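Local coordinates for protein B (Streptococcus agalactiae, PDB 5H6I) that acts as a secreted pore-forming toxin, the CAMP factor, that permeabilizes membranes, and also binds the Fc part of IgG, at residues A71-L82 against I95-V105. Sequence-based numbering, arbitrary orientation.
Sequences AITSVEKLKTSL and IGSRVEALTDV
Ala71 starts the contact, its CB lying 4.2 Å from Val105 CG1. One turn on, Ser74 bends its hydroxyl back to its own helix: chi1 at 78° puts OG 2.5 Å from Ala71 O, so short that the details of this bond are doubtful; that carbonyl also takes the amide of Val75. The same Ser74 OG lies 3.3 Å from Leu102 CD2. Val75 turns CG2 to the other branch of this leucine, 3.7 Å from Leu102 CD1. Leu102 is a knob in the hole made by Ala71, Ser74, Val75 and Leu78. In turn Leu78 fills the hole between Ile95, Arg98, Val99 and Leu102. Its CD1 meets Leu102 CD1 tip to tip at 3.7 Å, while Leu78 CD2 slides past Ile95 CD1 (3.6 Å) and rests on the aliphatic part of Arg98, whose guanidinium runs on to Ile138 O. Leu82 ends the row, CD2 3.7 Å from Ile95 CG1. No hydrogen bond links the two segments, whose axes cross at -156°; reciprocal knobs-into-holes join them. They belong to consecutive helices 65-84 and 93-115, an antiparallel hairpin within the IgG constant region-binding part. Helix 35-58 packs on Val75 and Ile95, helix 121-139 on Ser74 and Val105, and helix 145-163 on Arg98.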
# COMPACT_ATOMS: atom_id res chain seq x y z
N ALA A 71 5.52 -8.21 6.51
CA ALA A 71 4.74 -7.72 7.65
C ALA A 71 3.57 -8.64 7.95
O ALA A 71 3.27 -8.90 9.12
CB ALA A 71 4.26 -6.30 7.38
N ILE A 72 2.90 -9.15 6.91
CA ILE A 72 1.81 -10.10 7.12
C ILE A 72 2.34 -11.37 7.77
O ILE A 72 1.70 -11.93 8.67
CB ILE A 72 1.10 -10.39 5.79
CG1 ILE A 72 0.38 -9.14 5.28
CG2 ILE A 72 0.12 -11.55 5.94
CD1 ILE A 72 -0.16 -9.26 3.88
N THR A 73 3.50 -11.84 7.33
CA THR A 73 4.13 -13.00 7.97
C THR A 73 4.49 -12.69 9.42
O THR A 73 4.34 -13.55 10.30
CB THR A 73 5.37 -13.43 7.18
OG1 THR A 73 4.99 -13.83 5.86
CG2 THR A 73 6.07 -14.59 7.87
N SER A 74 4.95 -11.47 9.69
CA SER A 74 5.26 -11.08 11.06
C SER A 74 4.02 -11.08 11.94
O SER A 74 4.11 -11.41 13.13
CB SER A 74 5.93 -9.71 11.08
OG SER A 74 4.98 -8.67 10.92
N VAL A 75 2.86 -10.73 11.38
CA VAL A 75 1.62 -10.74 12.15
C VAL A 75 1.29 -12.16 12.59
O VAL A 75 0.83 -12.39 13.72
CB VAL A 75 0.48 -10.12 11.33
CG1 VAL A 75 -0.86 -10.35 12.02
CG2 VAL A 75 0.72 -8.63 11.12
N GLU A 76 1.53 -13.14 11.71
CA GLU A 76 1.18 -14.52 12.02
C GLU A 76 2.15 -15.16 13.01
O GLU A 76 1.74 -15.97 13.84
CB GLU A 76 1.12 -15.35 10.74
CG GLU A 76 -0.10 -16.24 10.64
CD GLU A 76 -1.39 -15.51 10.96
OE1 GLU A 76 -2.17 -16.02 11.79
OE2 GLU A 76 -1.62 -14.43 10.38
N LYS A 77 3.44 -14.80 12.94
CA LYS A 77 4.40 -15.38 13.87
C LYS A 77 4.27 -14.78 15.26
O LYS A 77 4.61 -15.43 16.26
CB LYS A 77 5.83 -15.21 13.33
CG LYS A 77 6.66 -14.17 14.06
CD LYS A 77 8.10 -14.17 13.58
CE LYS A 77 8.83 -15.43 14.00
NZ LYS A 77 10.25 -15.42 13.54
N LEU A 78 3.77 -13.54 15.36
CA LEU A 78 3.49 -12.96 16.67
C LEU A 78 2.23 -13.57 17.27
O LEU A 78 2.17 -13.82 18.48
CB LEU A 78 3.36 -11.44 16.56
CG LEU A 78 4.62 -10.65 16.19
CD1 LEU A 78 4.25 -9.29 15.62
CD2 LEU A 78 5.54 -10.50 17.39
N LYS A 79 1.21 -13.82 16.45
CA LYS A 79 -0.00 -14.47 16.93
C LYS A 79 0.29 -15.88 17.42
O LYS A 79 -0.19 -16.29 18.48
CB LYS A 79 -1.05 -14.50 15.82
CG LYS A 79 -1.94 -13.27 15.75
CD LYS A 79 -3.19 -13.55 14.93
CE LYS A 79 -3.27 -12.62 13.72
NZ LYS A 79 -4.34 -13.04 12.77
N THR A 80 1.09 -16.63 16.65
CA THR A 80 1.45 -17.98 17.07
C THR A 80 2.26 -17.97 18.36
O THR A 80 2.10 -18.85 19.21
CB THR A 80 2.23 -18.68 15.95
OG1 THR A 80 1.48 -18.60 14.73
CG2 THR A 80 2.47 -20.14 16.29
N SER A 81 3.12 -16.96 18.53
CA SER A 81 3.89 -16.85 19.76
C SER A 81 3.00 -16.49 20.94
O SER A 81 3.16 -17.04 22.04
CB SER A 81 5.01 -15.82 19.59
OG SER A 81 5.84 -15.79 20.74
N LEU A 82 2.06 -15.57 20.74
CA LEU A 82 1.12 -15.22 21.80
C LEU A 82 0.23 -16.41 22.15
O LEU A 82 -0.03 -16.67 23.33
CB LEU A 82 0.26 -14.03 21.38
CG LEU A 82 0.87 -12.63 21.54
CD1 LEU A 82 -0.14 -11.57 21.15
CD2 LEU A 82 1.35 -12.42 22.96
N ILE A 95 7.10 -8.62 23.10
CA ILE A 95 6.01 -8.94 22.19
C ILE A 95 5.17 -7.70 21.90
O ILE A 95 4.57 -7.59 20.82
CB ILE A 95 5.16 -10.09 22.76
CG1 ILE A 95 4.49 -10.88 21.63
CG2 ILE A 95 4.12 -9.58 23.73
CD1 ILE A 95 5.46 -11.70 20.81
N GLY A 96 5.13 -6.75 22.83
CA GLY A 96 4.33 -5.55 22.64
C GLY A 96 5.02 -4.52 21.77
O GLY A 96 4.37 -3.85 20.96
N SER A 97 6.34 -4.40 21.92
CA SER A 97 7.09 -3.47 21.09
C SER A 97 7.07 -3.89 19.62
O SER A 97 7.17 -3.04 18.73
CB SER A 97 8.53 -3.36 21.59
OG SER A 97 8.56 -3.10 22.98
N ARG A 98 6.96 -5.19 19.35
CA ARG A 98 6.85 -5.66 17.97
C ARG A 98 5.46 -5.40 17.41
O ARG A 98 5.32 -5.07 16.22
CB ARG A 98 7.20 -7.14 17.90
CG ARG A 98 8.58 -7.47 18.43
CD ARG A 98 8.82 -8.97 18.50
NE ARG A 98 10.12 -9.28 19.10
CZ ARG A 98 11.27 -9.27 18.44
NH1 ARG A 98 11.30 -8.96 17.15
NH2 ARG A 98 12.40 -9.56 19.07
N VAL A 99 4.42 -5.54 18.24
CA VAL A 99 3.07 -5.26 17.78
C VAL A 99 2.89 -3.77 17.51
O VAL A 99 2.26 -3.37 16.52
CB VAL A 99 2.05 -5.77 18.81
CG1 VAL A 99 0.66 -5.21 18.53
CG2 VAL A 99 2.02 -7.30 18.81
N GLU A 100 3.45 -2.92 18.38
CA GLU A 100 3.34 -1.48 18.17
C GLU A 100 4.08 -1.04 16.92
O GLU A 100 3.60 -0.17 16.18
CB GLU A 100 3.88 -0.73 19.39
CG GLU A 100 3.04 -0.89 20.64
CD GLU A 100 3.79 -0.51 21.90
OE1 GLU A 100 5.04 -0.42 21.85
OE2 GLU A 100 3.14 -0.29 22.94
N ALA A 101 5.25 -1.62 16.65
CA ALA A 101 6.02 -1.26 15.47
C ALA A 101 5.31 -1.64 14.18
O ALA A 101 5.64 -1.09 13.12
CB ALA A 101 7.40 -1.91 15.51
N LEU A 102 4.34 -2.56 14.24
CA LEU A 102 3.55 -2.87 13.05
C LEU A 102 2.62 -1.72 12.68
O LEU A 102 2.33 -1.53 11.49
CB LEU A 102 2.75 -4.15 13.28
CG LEU A 102 3.52 -5.45 13.07
CD1 LEU A 102 2.69 -6.65 13.51
CD2 LEU A 102 3.95 -5.60 11.62
N THR A 103 2.16 -0.95 13.66
CA THR A 103 1.39 0.25 13.36
C THR A 103 2.25 1.29 12.67
O THR A 103 1.79 1.99 11.76
CB THR A 103 0.77 0.81 14.64
OG1 THR A 103 -0.10 -0.16 15.23
CG2 THR A 103 -0.03 2.08 14.34
N ASP A 104 3.52 1.40 13.08
CA ASP A 104 4.45 2.29 12.39
C ASP A 104 4.75 1.79 10.98
O ASP A 104 4.99 2.60 10.08
CB ASP A 104 5.74 2.44 13.20
CG ASP A 104 5.51 3.12 14.53
OD1 ASP A 104 5.22 4.34 14.54
OD2 ASP A 104 5.62 2.44 15.58
N VAL A 105 4.75 0.47 10.78
CA VAL A 105 4.90 -0.07 9.43
C VAL A 105 3.73 0.35 8.56
O VAL A 105 3.90 0.86 7.45
CB VAL A 105 5.05 -1.60 9.49
CG1 VAL A 105 4.78 -2.21 8.12
CG2 VAL A 105 6.42 -1.99 9.99